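PDB 4KNC: alginate biosynthesis protein AlgX from Pseudomonas aeruginosa, which takes part in the O-acetylation of the exopolysaccharide alginate and protects the polymer from degradation as it crosses the periplasm. Local coordinates for residues K112-T117 and P133-K138; G125-D130 and L167-G172. All coordinates share one frame; numbering follows the deposited sequence.

Contact 1. Residues K112-T117 and P133-K138; sequences KNYLAT and PLFDEK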
loop_
_atom_site.group_PDB
_atom_site.type_symbol
_atom_site.label_atom_id
_atom_site.label_comp_id
_atom_site.label_asym_id
_atom_site.label_seq_id
_atom_site.Cartn_x
_atom_site.Cartn_y
_atom_site.Cartn_z
ATOM N N LYS A 112 -20.454 11.482 -2.753
ATOM C CA LYS A 112 -19.997 12.821 -3.095
ATOM C C LYS A 112 -18.566 13.036 -2.578
ATOM O O LYS A 112 -17.676 13.476 -3.305
ATOM C CB LYS A 112 -20.954 13.836 -2.449
ATOM C CG LYS A 112 -20.753 15.262 -2.868
ATOM C CD LYS A 112 -21.367 16.234 -1.870
ATOM C CE LYS A 112 -22.869 16.088 -1.780
ATOM N NZ LYS A 112 -23.393 16.785 -0.566
ATOM N N ASN A 113 -18.342 12.709 -1.308
ATOM C CA ASN A 113 -17.011 12.887 -0.729
ATOM C C ASN A 113 -15.939 11.998 -1.371
ATOM O O ASN A 113 -14.814 12.439 -1.642
ATOM C CB ASN A 113 -17.074 12.722 0.788
ATOM C CG ASN A 113 -17.743 13.903 1.453
ATOM O OD1 ASN A 113 -17.765 15.001 0.893
ATOM N ND2 ASN A 113 -18.302 13.688 2.630
ATOM N N TYR A 114 -16.311 10.751 -1.644
ATOM C CA TYR A 114 -15.448 9.837 -2.376
ATOM C C TYR A 114 -15.053 10.419 -3.744
ATOM O O TYR A 114 -13.859 10.493 -4.086
ATOM C CB TYR A 114 -16.149 8.483 -2.538
ATOM C CG TYR A 114 -15.314 7.454 -3.272
ATOM C CD1 TYR A 114 -15.377 7.338 -4.655
ATOM C CD2 TYR A 114 -14.458 6.604 -2.578
ATOM C CE1 TYR A 114 -14.609 6.394 -5.342
ATOM C CE2 TYR A 114 -13.682 5.653 -3.250
ATOM C CZ TYR A 114 -13.767 5.555 -4.634
ATOM O OH TYR A 114 -13.003 4.631 -5.306
ATOM N N LEU A 115 -16.045 10.857 -4.521
ATOM C CA LEU A 115 -15.768 11.394 -5.865
ATOM C C LEU A 115 -14.866 12.625 -5.820
ATOM O O LEU A 115 -13.953 12.777 -6.656
ATOM C CB LEU A 115 -17.073 11.727 -6.590
ATOM C CG LEU A 115 -17.845 10.498 -7.065
ATOM C CD1 LEU A 115 -19.221 10.907 -7.530
ATOM C CD2 LEU A 115 -17.075 9.786 -8.181
ATOM N N ALA A 116 -15.119 13.491 -4.835
ATOM C CA ALA A 116 -14.249 14.643 -4.591
ATOM C C ALA A 116 -12.798 14.207 -4.346
ATOM O O ALA A 116 -11.852 14.836 -4.841
ATOM C CB ALA A 116 -14.777 15.472 -3.409
ATOM N N THR A 117 -12.629 13.122 -3.586
ATOM C CA THR A 117 -11.291 12.590 -3.310
ATOM C C THR A 117 -10.589 12.058 -4.559
ATOM O O THR A 117 -9.396 12.308 -4.782
ATOM C CB THR A 117 -11.368 11.476 -2.229
ATOM O OG1 THR A 117 -11.841 12.047 -1.007
ATOM C CG2 THR A 117 -10.011 10.831 -1.989
ATOM N N PRO A 133 -19.449 3.931 -11.188
ATOM C CA PRO A 133 -20.502 3.141 -11.850
ATOM C C PRO A 133 -20.815 1.814 -11.164
ATOM O O PRO A 133 -21.872 1.242 -11.438
ATOM C CB PRO A 133 -19.928 2.883 -13.246
ATOM C CG PRO A 133 -19.021 4.052 -13.494
ATOM C CD PRO A 133 -18.401 4.346 -12.137
ATOM N N LEU A 134 -19.933 1.339 -10.281
ATOM C CA LEU A 134 -20.174 0.078 -9.582
ATOM C C LEU A 134 -20.945 0.252 -8.279
ATOM O O LEU A 134 -21.277 -0.733 -7.620
ATOM C CB LEU A 134 -18.854 -0.647 -9.295
ATOM C CG LEU A 134 -17.952 -0.830 -10.508
ATOM C CD1 LEU A 134 -16.703 -1.621 -10.110
ATOM C CD2 LEU A 134 -18.736 -1.519 -11.637
ATOM N N PHE A 135 -21.214 1.498 -7.898
ATOM C CA PHE A 135 -21.847 1.774 -6.607
ATOM C C PHE A 135 -23.311 1.353 -6.589
ATOM O O PHE A 135 -23.968 1.294 -7.633
ATOM C CB PHE A 135 -21.782 3.259 -6.260
ATOM C CG PHE A 135 -20.401 3.768 -5.960
ATOM C CD1 PHE A 135 -19.291 2.945 -6.076
ATOM C CD2 PHE A 135 -20.218 5.086 -5.570
ATOM C CE1 PHE A 135 -18.019 3.430 -5.807
ATOM C CE2 PHE A 135 -18.959 5.573 -5.297
ATOM C CZ PHE A 135 -17.854 4.750 -5.414
ATOM N N ASP A 136 -23.817 1.086 -5.391
ATOM C CA ASP A 136 -25.208 0.702 -5.196
ATOM C C ASP A 136 -25.598 -0.418 -6.156
ATOM O O ASP A 136 -26.665 -0.389 -6.754
ATOM C CB ASP A 136 -26.122 1.916 -5.410
ATOM C CG ASP A 136 -27.401 1.815 -4.617
ATOM O OD1 ASP A 136 -27.620 0.740 -4.025
ATOM O OD2 ASP A 136 -28.172 2.796 -4.571
ATOM N N GLU A 137 -24.711 -1.388 -6.323
ATOM C CA GLU A 137 -24.857 -2.385 -7.376
ATOM C C GLU A 137 -26.064 -3.282 -7.142
ATOM O O GLU A 137 -26.505 -3.474 -6.004
ATOM C CB GLU A 137 -23.609 -3.270 -7.430
ATOM C CG GLU A 137 -23.569 -4.288 -6.275
ATOM C CD GLU A 137 -22.412 -5.270 -6.369
ATOM O OE1 GLU A 137 -21.487 -5.067 -7.195
ATOM O OE2 GLU A 137 -22.433 -6.253 -5.606
ATOM N N LYS A 138 -26.587 -3.837 -8.232
ATOM C CA LYS A 138 -27.444 -5.018 -8.155
ATOM C C LYS A 138 -26.873 -6.092 -9.072
ATOM O O LYS A 138 -27.010 -6.029 -10.295
ATOM C CB LYS A 138 -28.892 -4.687 -8.514
ATOM C CG LYS A 138 -29.571 -3.786 -7.492
#

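Contact 2. Residues G125-D130 and L167-G172; sequences GIWTPD and LKQVPG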
loop_
_atom_site.group_PDB
_atom_site.type_symbol
_atom_site.label_atom_id
_atom_site.label_comp_id
_atom_site.label_asym_id
_atom_site.label_seq_id
_atom_site.Cartn_x
_atom_site.Cartn_y
_atom_site.Cartn_z
ATOM N N GLY A 125 -1.923 14.832 -10.213
ATOM C CA GLY A 125 -1.242 14.280 -11.381
ATOM C C GLY A 125 -1.257 12.754 -11.395
ATOM O O GLY A 125 -0.405 12.101 -12.002
ATOM N N ILE A 126 -2.245 12.185 -10.723
ATOM C CA ILE A 126 -2.349 10.739 -10.592
ATOM C C ILE A 126 -3.530 10.208 -11.400
ATOM O O ILE A 126 -4.646 10.703 -11.282
ATOM C CB ILE A 126 -2.505 10.340 -9.104
ATOM C CG1 ILE A 126 -1.250 10.750 -8.319
ATOM C CG2 ILE A 126 -2.821 8.828 -8.979
ATOM C CD1 ILE A 126 -1.310 10.438 -6.817
ATOM N N TRP A 127 -3.277 9.201 -12.226
ATOM C CA TRP A 127 -4.333 8.566 -12.993
ATOM C C TRP A 127 -5.181 7.752 -12.040
ATOM O O TRP A 127 -4.658 6.888 -11.336
ATOM C CB TRP A 127 -3.731 7.658 -14.069
ATOM C CG TRP A 127 -3.009 8.431 -15.151
ATOM C CD1 TRP A 127 -1.674 8.722 -15.199
ATOM C CD2 TRP A 127 -3.592 9.024 -16.322
ATOM N NE1 TRP A 127 -1.388 9.448 -16.329
ATOM C CE2 TRP A 127 -2.545 9.657 -17.032
ATOM C CE3 TRP A 127 -4.889 9.089 -16.834
ATOM C CZ2 TRP A 127 -2.756 10.335 -18.235
ATOM C CZ3 TRP A 127 -5.100 9.772 -18.036
ATOM C CH2 TRP A 127 -4.035 10.382 -18.719
ATOM N N THR A 128 -6.486 8.014 -12.016
ATOM C CA THR A 128 -7.325 7.414 -10.988
ATOM C C THR A 128 -8.650 6.867 -11.499
ATOM O O THR A 128 -9.577 7.630 -11.741
ATOM C CB THR A 128 -7.625 8.427 -9.896
ATOM O OG1 THR A 128 -6.421 9.136 -9.583
ATOM C CG2 THR A 128 -8.161 7.707 -8.664
ATOM N N PRO A 129 -8.746 5.538 -11.647
ATOM C CA PRO A 129 -10.006 4.961 -12.123
ATOM C C PRO A 129 -11.179 5.352 -11.231
ATOM O O PRO A 129 -11.054 5.458 -9.993
ATOM C CB PRO A 129 -9.745 3.455 -12.046
ATOM C CG PRO A 129 -8.270 3.338 -12.225
ATOM C CD PRO A 129 -7.685 4.522 -11.522
ATOM N N ASP A 130 -12.314 5.587 -11.872
ATOM C CA ASP A 130 -13.534 5.972 -11.172
ATOM C C ASP A 130 -14.446 4.761 -11.064
ATOM O O ASP A 130 -14.975 4.292 -12.072
ATOM C CB ASP A 130 -14.224 7.081 -11.973
ATOM C CG ASP A 130 -15.507 7.565 -11.330
ATOM O OD1 ASP A 130 -15.947 6.978 -10.324
ATOM O OD2 ASP A 130 -16.079 8.542 -11.849
ATOM N N LEU A 167 -5.782 2.460 -17.808
ATOM C CA LEU A 167 -4.441 2.104 -18.278
ATOM C C LEU A 167 -4.268 2.444 -19.752
ATOM O O LEU A 167 -3.222 2.952 -20.166
ATOM C CB LEU A 167 -4.156 0.618 -18.077
ATOM C CG LEU A 167 -4.116 0.112 -16.644
ATOM C CD1 LEU A 167 -3.792 -1.377 -16.639
ATOM C CD2 LEU A 167 -3.080 0.908 -15.842
ATOM N N LYS A 168 -5.301 2.160 -20.537
ATOM C CA LYS A 168 -5.241 2.468 -21.960
ATOM C C LYS A 168 -5.050 3.958 -22.270
ATOM O O LYS A 168 -4.572 4.296 -23.346
ATOM C CB LYS A 168 -6.468 1.905 -22.689
ATOM C CG LYS A 168 -6.457 0.371 -22.766
ATOM C CD LYS A 168 -7.775 -0.166 -23.307
ATOM C CE LYS A 168 -7.782 -1.684 -23.381
ATOM N NZ LYS A 168 -9.166 -2.202 -23.645
ATOM N N GLN A 169 -5.400 4.840 -21.335
ATOM C CA GLN A 169 -5.231 6.291 -21.536
ATOM C C GLN A 169 -3.827 6.780 -21.180
ATOM O O GLN A 169 -3.444 7.909 -21.511
ATOM C CB GLN A 169 -6.229 7.088 -20.677
ATOM C CG GLN A 169 -7.712 6.859 -20.984
ATOM C CD GLN A 169 -8.618 7.342 -19.856
ATOM O OE1 GLN A 169 -8.152 7.916 -18.864
ATOM N NE2 GLN A 169 -9.916 7.096 -19.993
ATOM N N VAL A 170 -3.071 5.948 -20.478
ATOM C CA VAL A 170 -1.790 6.382 -19.928
ATOM C C VAL A 170 -0.737 6.571 -21.020
ATOM O O VAL A 170 -0.527 5.680 -21.837
ATOM C CB VAL A 170 -1.288 5.405 -18.834
ATOM C CG1 VAL A 170 0.026 5.866 -18.251
ATOM C CG2 VAL A 170 -2.316 5.288 -17.733
ATOM N N PRO A 171 -0.077 7.746 -21.043
ATOM C CA PRO A 171 0.935 8.025 -22.073
ATOM C C PRO A 171 1.994 6.918 -22.142
ATOM O O PRO A 171 2.538 6.523 -21.114
ATOM C CB PRO A 171 1.555 9.347 -21.604
ATOM C CG PRO A 171 0.475 10.013 -20.811
ATOM C CD PRO A 171 -0.254 8.883 -20.120
ATOM N N GLY A 172 2.253 6.405 -23.341
ATOM C CA GLY A 172 3.162 5.284 -23.498
ATOM C C GLY A 172 2.536 3.895 -23.549
ATOM O O GLY A 172 3.205 2.941 -23.953
#

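Contact 1. Residues K112-T117 and P133-K138
An offset edge-to-face aromatic pair, Tyr114 with Phe135, joins helix 107-123 to the loop that follows it in the SGNH hydrolase-like domain. Both side chains are buried, and the contact is theirs alone: the two backbones stay well apart, with Tyr114 CA and Phe135 CA 11.1 Å from each other, a gap that two large flat side chains can span. Phe135 presents its ring edge to the face of Tyr114, the planes inclined at 70° and the centroids 5.4 Å apart. In such a pair the slightly positive ring hydrogens of one partner meet the pi cloud of the other. Tyrosine suits the helix side because it combines a ring for the apolar cluster with a hydroxyl at the far end of that ring: OH is hydrogen-bonded to the carbonyl O of Tyr85, whose ring also meets that of Tyr114. Phenylalanine, wholly apolar, fits a site also lined by Leu91, Pro87 and Tyr107. With CG anti to the backbone N (chi1 -179°), the tyrosine ring lies beside the carbonyl carbon, and its CE1 makes the closest approach, 3.6 Å from Phe135 CZ, while Tyr114 CD1 lies in the plane of the phenylalanine ring, 3.7 Å from the same CZ.

Contact 2. Residues G125-D130 and L167-G172
Trp127, in the loop after helix 107-123, packs its indole against 167-172, where helix 153-169 gives way to a turn, touching three successive residues, Gln169, Val170 and Pro171. The apolar part begins with a CH-pi contact: Val170 CG2 sits over one face of the five-membered ring, 4.2 Å from its centroid and only 10° off the normal. Val170 CG1 is anti to the backbone N (chi1 -179°), which leaves CG2 as the branch turned to the indole. Pro171 adds its CD, 3.5 Å from Trp127 CZ2; a proline offers a rigid hydrocarbon surface without a backbone N-H to be satisfied. Gln169 CB lies 3.9 Å from Trp127 CZ3. The one polar approach, Gln169 OE1 at 3.7 Å from Trp127 CZ3, is a van der Waals contact oblique to the ring; glutamine suits this exposed rim, its CB packing on the indole and its amide polar. Hydrogen bonds hold the loop side. Trp127 NE1 is bonded to Glu80 OE1, which helps fix the rotation of the indole, and Thr128 OG1 donates to Ile126 O over 2.9 Å, from above the carbonyl plane. Gly125, with positive phi, closes the preceding helix in a Schellman motif, and Trp127 makes backbone hydrogen bonds with Leu81 and Val83, setting the loop beside the outermost strand of a parallel sheet flanked by helices, as in SGNH hydrolases.

In the fold
Along the chain the two contacts interlock: 112-117 and 125-130 come first, then 133-138 and 167-172, so the segments alternate. Helix 107-123 supplies one side of contact 1, and the loop running on from it supplies both 125-130 and 133-138. The centres of contacts 1 and 2 are about 19 Å apart, yet the contacts touch directly where Leu115 CD2 packs 3.7 Å from Asp130 OD1. Strand 80-85 lies by both, through Tyr85 at contact 1 and Glu80 and Val82 at contact 2. Both contacts lie away from the inferred catalytic residues Asp148, His150 and Ser243, although Asp148 and His150 fall in the chain between 133-138 and 167-172.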